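Local atomic coordinates of beta-lactamase OXA-2 (Salmonella typhimurium, PDB entry 1K38), a protein that hydrolyses the beta-lactam ring of penicillins, oxacillin among them, as a class D serine beta-lactamase and so confers antibiotic resistance. Residues 42-47 and 146-151; 90-95 and 102-107; 196-201 and 213-218. All blocks are in the same frame, centred on the assembly; numbering follows the deposited sequence.

Contact 1 (42-47 and 146-151); sequences RSKKRY and SAQEQI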
# COMPACT_ATOMS: atom_id res chain seq x y z
N ARG A 42 -3.40 -15.80 -27.84
CA ARG A 42 -3.94 -14.49 -27.55
C ARG A 42 -3.12 -13.78 -26.48
O ARG A 42 -3.04 -12.55 -26.46
CB ARG A 42 -5.40 -14.58 -27.09
CG ARG A 42 -6.00 -13.21 -26.78
CD ARG A 42 -7.50 -13.26 -26.56
NE ARG A 42 -7.99 -11.97 -26.09
CZ ARG A 42 -9.13 -11.40 -26.49
NH1 ARG A 42 -9.90 -12.00 -27.38
NH2 ARG A 42 -9.48 -10.22 -26.00
N SER A 43 -2.48 -14.55 -25.60
CA SER A 43 -1.69 -13.95 -24.53
C SER A 43 -0.49 -13.18 -25.07
O SER A 43 0.08 -12.35 -24.37
CB SER A 43 -1.21 -15.02 -23.54
OG SER A 43 -0.12 -15.77 -24.07
N LYS A 44 -0.13 -13.44 -26.32
CA LYS A 44 1.00 -12.76 -26.94
C LYS A 44 0.56 -11.70 -27.96
O LYS A 44 1.40 -11.06 -28.59
CB LYS A 44 1.93 -13.78 -27.61
CG LYS A 44 2.51 -14.79 -26.63
CD LYS A 44 3.44 -15.78 -27.32
CE LYS A 44 4.68 -15.09 -27.87
NZ LYS A 44 5.48 -14.43 -26.79
N LYS A 45 -0.75 -11.53 -28.12
CA LYS A 45 -1.28 -10.55 -29.06
C LYS A 45 -1.31 -9.16 -28.42
O LYS A 45 -1.76 -9.00 -27.29
CB LYS A 45 -2.70 -10.95 -29.49
CG LYS A 45 -3.30 -10.03 -30.55
CD LYS A 45 -4.62 -10.58 -31.07
CE LYS A 45 -4.44 -11.92 -31.77
NZ LYS A 45 -3.53 -11.81 -32.94
N ARG A 46 -0.82 -8.17 -29.15
CA ARG A 46 -0.80 -6.81 -28.63
C ARG A 46 -2.11 -6.05 -28.82
O ARG A 46 -2.70 -6.06 -29.91
CB ARG A 46 0.35 -6.02 -29.25
CG ARG A 46 1.71 -6.46 -28.76
CD ARG A 46 2.81 -5.66 -29.43
NE ARG A 46 4.11 -5.89 -28.81
CZ ARG A 46 5.27 -5.53 -29.35
NH1 ARG A 46 5.30 -4.93 -30.53
NH2 ARG A 46 6.40 -5.77 -28.70
N TYR A 47 -2.54 -5.39 -27.76
CA TYR A 47 -3.77 -4.60 -27.76
C TYR A 47 -3.49 -3.27 -27.07
O TYR A 47 -2.54 -3.15 -26.30
CB TYR A 47 -4.87 -5.31 -26.96
CG TYR A 47 -5.38 -6.61 -27.53
CD1 TYR A 47 -6.19 -6.63 -28.66
CD2 TYR A 47 -5.10 -7.82 -26.90
CE1 TYR A 47 -6.71 -7.83 -29.15
CE2 TYR A 47 -5.62 -9.02 -27.37
CZ TYR A 47 -6.43 -9.01 -28.49
OH TYR A 47 -6.98 -10.19 -28.94
N SER A 146 0.99 -6.82 -25.16
CA SER A 146 0.33 -8.10 -24.90
C SER A 146 0.22 -8.43 -23.42
O SER A 146 0.86 -7.79 -22.58
CB SER A 146 1.09 -9.24 -25.58
OG SER A 146 2.28 -9.54 -24.87
N ALA A 147 -0.60 -9.43 -23.11
CA ALA A 147 -0.77 -9.84 -21.72
C ALA A 147 0.56 -10.33 -21.15
O ALA A 147 0.88 -10.05 -20.00
CB ALA A 147 -1.83 -10.93 -21.61
N GLN A 148 1.34 -11.05 -21.96
CA GLN A 148 2.62 -11.54 -21.48
C GLN A 148 3.58 -10.39 -21.23
O GLN A 148 4.37 -10.42 -20.28
CB GLN A 148 3.21 -12.56 -22.46
CG GLN A 148 2.54 -13.93 -22.34
CD GLN A 148 3.38 -15.05 -22.93
OE1 GLN A 148 4.60 -15.06 -22.81
NE2 GLN A 148 2.71 -16.02 -23.55
N GLU A 149 3.51 -9.36 -22.08
CA GLU A 149 4.37 -8.20 -21.91
C GLU A 149 3.97 -7.40 -20.67
O GLU A 149 4.82 -6.79 -20.02
CB GLU A 149 4.32 -7.33 -23.17
CG GLU A 149 4.96 -8.00 -24.37
CD GLU A 149 4.93 -7.14 -25.62
OE1 GLU A 149 3.85 -6.60 -25.93
OE2 GLU A 149 5.98 -7.02 -26.28
N GLN A 150 2.68 -7.40 -20.34
CA GLN A 150 2.22 -6.69 -19.15
C GLN A 150 2.82 -7.38 -17.92
O GLN A 150 3.24 -6.72 -16.97
CB GLN A 150 0.69 -6.72 -19.04
CG GLN A 150 -0.03 -5.88 -20.09
CD GLN A 150 -0.53 -4.54 -19.56
OE1 GLN A 150 0.05 -3.97 -18.63
NE2 GLN A 150 -1.61 -4.03 -20.15
N ILE A 151 2.85 -8.71 -17.94
CA ILE A 151 3.41 -9.46 -16.82
C ILE A 151 4.88 -9.09 -16.64
O ILE A 151 5.31 -8.79 -15.53
CB ILE A 151 3.31 -10.99 -17.06
CG1 ILE A 151 1.84 -11.43 -17.04
CG2 ILE A 151 4.11 -11.74 -16.00
CD1 ILE A 151 1.19 -11.43 -15.67
O HOH W 1 -2.76 -10.20 -25.04
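Ser146, the N-cap of helix 147-158, lies against the backbone of 43-45, its CB 3.3 Å from Lys45 O and 3.5 Å from Ser43 O, and its CA-H points at Lys45 O. Its OG accepts the N-H of Glu149 at 3.1 Å, while its own N donates to Glu149 OE1, which closes a capping box over the start of the helix. One water accepts from Ala147 N and donates to both Arg42 O and Lys45 O, bridging the helix start to two carbonyls of the 42-47 segment. Gln148 adds a backbone and a side-chain bond to a single residue: its N reaches Ser43 O at 3.0 Å, and its NE2 donates almost straight to Ser43 OG at 2.9 Å (170°), with the hydroxyl in the amide plane. Ser43 OG is also bonded to Pro40 O, and Lys44 CG lies 3.3 Å from Gln148 NE2. Glu149 extends its carboxylate to Arg46, whose straight chain from CG to NE brings the guanidinium up edge-on and nearly coplanar, 20° between planes. The grip is side-on, Arg46 NE to Glu149 OE1 at 3.0 Å and Arg46 NH2 to the syn lone pair of Glu149 OE2 at 2.8 Å. Because OE1 uses its anti lone pair for Ser146 N, one carboxylate both caps the helix and holds the arginine. Three donors on two oxygens fix its rotation and would be expected to favour the ionised form.

Contact 2 (90-95 and 102-107); sequences QDLRSA and WVYELF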
# COMPACT_ATOMS: atom_id res chain seq x y z
N GLN A 90 -9.17 16.10 -8.73
CA GLN A 90 -8.52 14.82 -8.55
C GLN A 90 -7.09 14.88 -8.05
O GLN A 90 -6.40 15.88 -8.22
CB GLN A 90 -8.47 14.07 -9.88
CG GLN A 90 -9.73 14.09 -10.72
CD GLN A 90 -10.56 12.84 -10.55
OE1 GLN A 90 -10.03 11.73 -10.48
NE2 GLN A 90 -11.88 13.01 -10.49
N ASP A 91 -6.66 13.80 -7.41
CA ASP A 91 -5.27 13.65 -7.00
C ASP A 91 -4.86 12.37 -7.71
O ASP A 91 -5.68 11.74 -8.37
CB ASP A 91 -5.08 13.54 -5.47
CG ASP A 91 -6.01 12.54 -4.80
OD1 ASP A 91 -6.49 11.59 -5.44
OD2 ASP A 91 -6.24 12.72 -3.58
N LEU A 92 -3.59 11.98 -7.61
CA LEU A 92 -3.16 10.77 -8.30
C LEU A 92 -3.94 9.51 -7.94
O LEU A 92 -4.24 8.70 -8.82
CB LEU A 92 -1.68 10.50 -8.06
CG LEU A 92 -0.69 11.33 -8.88
CD1 LEU A 92 0.71 10.96 -8.47
CD2 LEU A 92 -0.90 11.09 -10.37
N ARG A 93 -4.27 9.33 -6.67
CA ARG A 93 -4.98 8.12 -6.27
C ARG A 93 -6.39 8.06 -6.84
O ARG A 93 -6.82 7.00 -7.28
CB ARG A 93 -5.01 7.99 -4.75
CG ARG A 93 -5.30 6.55 -4.29
CD ARG A 93 -5.19 6.41 -2.77
NE ARG A 93 -3.85 6.70 -2.27
CZ ARG A 93 -2.86 5.81 -2.20
NH1 ARG A 93 -3.06 4.56 -2.61
NH2 ARG A 93 -1.67 6.17 -1.73
N SER A 94 -7.10 9.17 -6.83
CA SER A 94 -8.46 9.16 -7.37
C SER A 94 -8.40 8.97 -8.88
O SER A 94 -9.23 8.27 -9.46
CB SER A 94 -9.21 10.45 -7.03
OG SER A 94 -8.62 11.58 -7.64
N ALA A 95 -7.39 9.57 -9.52
CA ALA A 95 -7.25 9.46 -10.97
C ALA A 95 -6.97 8.01 -11.39
O ALA A 95 -7.49 7.55 -12.40
CB ALA A 95 -6.12 10.37 -11.46
N TRP A 102 -8.73 12.45 -18.27
CA TRP A 102 -8.36 13.84 -18.47
C TRP A 102 -7.14 14.29 -17.67
O TRP A 102 -6.41 15.18 -18.11
CB TRP A 102 -9.54 14.80 -18.24
CG TRP A 102 -10.10 14.89 -16.85
CD1 TRP A 102 -11.22 14.27 -16.38
CD2 TRP A 102 -9.63 15.73 -15.78
NE1 TRP A 102 -11.49 14.67 -15.09
CE2 TRP A 102 -10.53 15.57 -14.70
CE3 TRP A 102 -8.55 16.61 -15.64
CZ2 TRP A 102 -10.37 16.25 -13.49
CZ3 TRP A 102 -8.39 17.29 -14.43
CH2 TRP A 102 -9.30 17.10 -13.37
N VAL A 103 -6.92 13.68 -16.51
CA VAL A 103 -5.76 14.05 -15.71
C VAL A 103 -4.49 13.64 -16.44
O VAL A 103 -3.53 14.41 -16.54
CB VAL A 103 -5.79 13.34 -14.33
CG1 VAL A 103 -4.46 13.54 -13.60
CG2 VAL A 103 -6.92 13.89 -13.49
N TYR A 104 -4.48 12.42 -16.98
CA TYR A 104 -3.32 11.94 -17.70
C TYR A 104 -3.13 12.60 -19.06
O TYR A 104 -2.04 12.58 -19.62
CB TYR A 104 -3.35 10.41 -17.79
CG TYR A 104 -3.04 9.77 -16.46
CD1 TYR A 104 -3.96 9.81 -15.41
CD2 TYR A 104 -1.79 9.20 -16.21
CE1 TYR A 104 -3.64 9.31 -14.15
CE2 TYR A 104 -1.46 8.70 -14.95
CZ TYR A 104 -2.39 8.75 -13.92
OH TYR A 104 -2.07 8.27 -12.67
N GLU A 105 -4.20 13.21 -19.58
CA GLU A 105 -4.09 13.91 -20.85
C GLU A 105 -3.25 15.15 -20.56
O GLU A 105 -2.44 15.58 -21.38
CB GLU A 105 -5.48 14.32 -21.36
CG GLU A 105 -6.29 13.17 -21.93
CD GLU A 105 -7.68 13.59 -22.37
OE1 GLU A 105 -7.78 14.59 -23.11
OE2 GLU A 105 -8.66 12.93 -21.97
N LEU A 106 -3.43 15.71 -19.37
CA LEU A 106 -2.67 16.88 -18.95
C LEU A 106 -1.20 16.50 -18.87
O LEU A 106 -0.33 17.25 -19.34
CB LEU A 106 -3.16 17.37 -17.58
CG LEU A 106 -4.37 18.31 -17.54
CD1 LEU A 106 -3.94 19.69 -18.01
CD2 LEU A 106 -5.49 17.77 -18.41
N PHE A 107 -0.91 15.34 -18.28
CA PHE A 107 0.48 14.89 -18.16
C PHE A 107 1.08 14.68 -19.55
O PHE A 107 2.21 15.08 -19.81
CB PHE A 107 0.57 13.56 -17.40
CG PHE A 107 0.06 13.62 -15.98
CD1 PHE A 107 -0.02 14.82 -15.29
CD2 PHE A 107 -0.30 12.44 -15.33
CE1 PHE A 107 -0.44 14.85 -13.96
CE2 PHE A 107 -0.73 12.46 -14.01
CZ PHE A 107 -0.80 13.67 -13.32
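Ala95 points its methyl at the second helix, meeting the edge of the Tyr104 ring at 3.8 Å (Ala95 CB to Tyr104 CE1) and Val103 CB at 4.1 Å. Beside it, Leu92 uses a single branch: CD2 reaches Tyr104 OH and, at 3.9 Å, CE2 on the edge of the Phe107 ring. Gln90 contributes only its aliphatic part, CG lying 3.6 Å from Trp102 CZ2 and CB 3.9 Å from Val103 CG2. The same Val103 methyl lies over one face of the Trp102 indole, toward its rim, so that Gln90, Val103 and Trp102 all meet one another. The Trp102 torsion, with CG in the cramped place between N and the carbonyl carbon (chi1 65°), brings the far end of the indole to Gln90.

Within the second helix, Phe107 CE2 stands over the centre of the Tyr104 ring, and the Phe107 ring packs edge-to-face on Phe74. The Tyr104 side chain is about 8 Å from that of Ser51, the predicted acylated serine. Helix 92-97 starts with a capping box, Ser94 N donating to Asp91 OD1 at 2.9 Å and Asp91 N to Ser94 OG at 3.0 Å.

Gln90 NE2 bonds to Gly85 O and OE1 to Thr100 OG1, Trp102 NE1 to His86 O, and Tyr104 OH to Thr58 OG1. With these polar ends satisfied elsewhere and no hydrogen bond between the two segments, the buried interface is held by apolar contact.

Contact 3 (196-201 and 213-218); sequences MGWWVG and ALNIDT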
# COMPACT_ATOMS: atom_id res chain seq x y z
N MET A 196 -12.28 -3.82 -25.81
CA MET A 196 -11.28 -4.64 -25.13
C MET A 196 -11.14 -4.21 -23.67
O MET A 196 -10.98 -3.03 -23.40
CB MET A 196 -9.93 -4.48 -25.85
CG MET A 196 -8.71 -4.69 -24.96
SD MET A 196 -7.99 -6.32 -25.16
CE MET A 196 -9.41 -7.34 -25.07
N GLY A 197 -11.19 -5.17 -22.75
CA GLY A 197 -11.07 -4.84 -21.34
C GLY A 197 -9.91 -5.57 -20.69
O GLY A 197 -9.63 -6.72 -21.02
N TRP A 198 -9.23 -4.90 -19.75
CA TRP A 198 -8.08 -5.48 -19.04
C TRP A 198 -8.20 -5.43 -17.53
O TRP A 198 -8.93 -4.63 -16.96
CB TRP A 198 -6.80 -4.67 -19.28
CG TRP A 198 -6.18 -4.60 -20.62
CD1 TRP A 198 -6.41 -3.66 -21.58
CD2 TRP A 198 -5.09 -5.40 -21.09
NE1 TRP A 198 -5.52 -3.81 -22.62
CE2 TRP A 198 -4.70 -4.87 -22.35
CE3 TRP A 198 -4.40 -6.51 -20.58
CZ2 TRP A 198 -3.65 -5.41 -23.09
CZ3 TRP A 198 -3.35 -7.05 -21.32
CH2 TRP A 198 -2.99 -6.50 -22.56
N TRP A 199 -7.42 -6.29 -16.89
CA TRP A 199 -7.23 -6.24 -15.44
C TRP A 199 -5.86 -6.88 -15.30
O TRP A 199 -5.65 -8.04 -15.66
CB TRP A 199 -8.27 -6.98 -14.59
CG TRP A 199 -8.23 -6.43 -13.16
CD1 TRP A 199 -8.01 -5.12 -12.79
CD2 TRP A 199 -8.45 -7.15 -11.94
NE1 TRP A 199 -8.09 -4.99 -11.42
CE2 TRP A 199 -8.36 -6.21 -10.87
CE3 TRP A 199 -8.73 -8.49 -11.64
CZ2 TRP A 199 -8.54 -6.58 -9.54
CZ3 TRP A 199 -8.90 -8.85 -10.30
CH2 TRP A 199 -8.81 -7.90 -9.27
N VAL A 200 -4.90 -6.08 -14.83
CA VAL A 200 -3.54 -6.57 -14.64
C VAL A 200 -3.06 -6.14 -13.27
O VAL A 200 -3.52 -5.14 -12.73
CB VAL A 200 -2.58 -6.02 -15.73
CG1 VAL A 200 -3.16 -6.29 -17.11
CG2 VAL A 200 -2.34 -4.53 -15.52
N GLY A 201 -2.13 -6.91 -12.71
CA GLY A 201 -1.61 -6.58 -11.39
C GLY A 201 -1.04 -7.80 -10.72
O GLY A 201 -0.56 -8.71 -11.39
N ALA A 213 -2.48 -11.03 -15.73
CA ALA A 213 -2.79 -10.10 -16.81
C ALA A 213 -3.86 -10.76 -17.65
O ALA A 213 -3.63 -11.79 -18.29
CB ALA A 213 -1.54 -9.82 -17.65
N LEU A 214 -5.06 -10.19 -17.60
CA LEU A 214 -6.19 -10.70 -18.35
C LEU A 214 -6.79 -9.65 -19.26
O LEU A 214 -6.80 -8.47 -18.92
CB LEU A 214 -7.30 -11.19 -17.40
CG LEU A 214 -8.70 -11.43 -18.00
CD1 LEU A 214 -9.41 -12.52 -17.21
CD2 LEU A 214 -9.54 -10.14 -17.99
N ASN A 215 -7.23 -10.07 -20.43
CA ASN A 215 -7.96 -9.16 -21.30
C ASN A 215 -9.07 -9.98 -21.93
O ASN A 215 -8.94 -11.20 -22.12
CB ASN A 215 -7.09 -8.41 -22.33
CG ASN A 215 -6.44 -9.30 -23.37
OD1 ASN A 215 -7.10 -10.00 -24.13
ND2 ASN A 215 -5.11 -9.23 -23.44
N ILE A 216 -10.20 -9.32 -22.18
CA ILE A 216 -11.36 -9.96 -22.78
C ILE A 216 -12.03 -9.01 -23.73
O ILE A 216 -11.91 -7.79 -23.60
CB ILE A 216 -12.43 -10.35 -21.72
CG1 ILE A 216 -12.79 -9.14 -20.86
CG2 ILE A 216 -11.92 -11.51 -20.86
CD1 ILE A 216 -13.99 -9.36 -19.95
N ASP A 217 -12.74 -9.55 -24.71
CA ASP A 217 -13.47 -8.70 -25.63
C ASP A 217 -14.70 -8.25 -24.85
O ASP A 217 -15.15 -8.94 -23.93
CB ASP A 217 -13.90 -9.47 -26.87
CG ASP A 217 -12.72 -9.99 -27.66
OD1 ASP A 217 -11.68 -9.31 -27.68
OD2 ASP A 217 -12.85 -11.08 -28.27
N THR A 218 -15.25 -7.09 -25.21
CA THR A 218 -16.44 -6.59 -24.51
C THR A 218 -17.57 -6.26 -25.48
O THR A 218 -17.90 -5.10 -25.70
CB THR A 218 -16.11 -5.32 -23.69
OG1 THR A 218 -15.67 -4.27 -24.56
CG2 THR A 218 -15.03 -5.62 -22.66
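Trp198 and Asn215 face each other as a non-hydrogen-bonded antiparallel pair, their side chains alongside one another and pointing the same way. Asn215 CB sits over the six-membered ring of Trp198, 4.0 Å from its centroid, in a CH-pi contact, and ND2 follows over the same face, 3.5 Å from CZ3, with the amide nearly perpendicular to the ring. Met196 joins on that face of the sheet: bent at chi2 (100°), it lays SD 3.6 Å from Asn215 CB and above the indole rim. Val200 CG1 meets Ala213 CB at 3.9 Å farther along. Between these pairs the backbone bonds run both ways at Gly197-Ile216 and Trp199-Leu214, the shortest being Gly197 N to Ile216 O at 2.8 Å.

On the other face the loose part is Trp199 and Leu214, where the indole swings away from the leucine; Thr218, by contrast, comes in close at Gly197, its CG2 3.9 Å from Gly197 N. Asp217 is the partly exposed residue, at the end of the strand, held with Asn215 by Arg42: a salt bridge to Asp217 OD1 and a hydrogen bond to Asn215 OD1.

Strand 196-205 turns back as 208-217 in a hairpin at the middle of the sheet, flanked by 184-192, whose Lys189 and Gly191 bond to Val200 and Trp198, and by 21-27. The Trp199 side chain lies about 3 Å from that of Thr190, which probably binds substrate, as in relatives. Helix 147-158 packs on the side of Trp198, Val200 and Ala213, while helix 226-238 covers Trp199 and Leu214 on the opposite face.

Overall arrangement
Along the chain the 42-47 segment comes first, contact 2 falls wholly within the span up to 146-151, and contact 3 follows as the sheet hairpin. Contacts 1 and 3 are neighbours, their centres about 10 Å apart, bonded through Arg42; Ala147 touches Ala213, which seats the start of helix 147-158 on strand 208-217. Contact 2 lies opposite contact 1 across the chain's centre, about 25 Å from it and 21 Å from contact 3 between centres, among the helices of the region inserted between the sheet strands. Side chains of contacts 2 and 3 each come within about 8 Å of that of Ser51, consistent with a cleft between sheet and helical regions as in serine beta-lactamases.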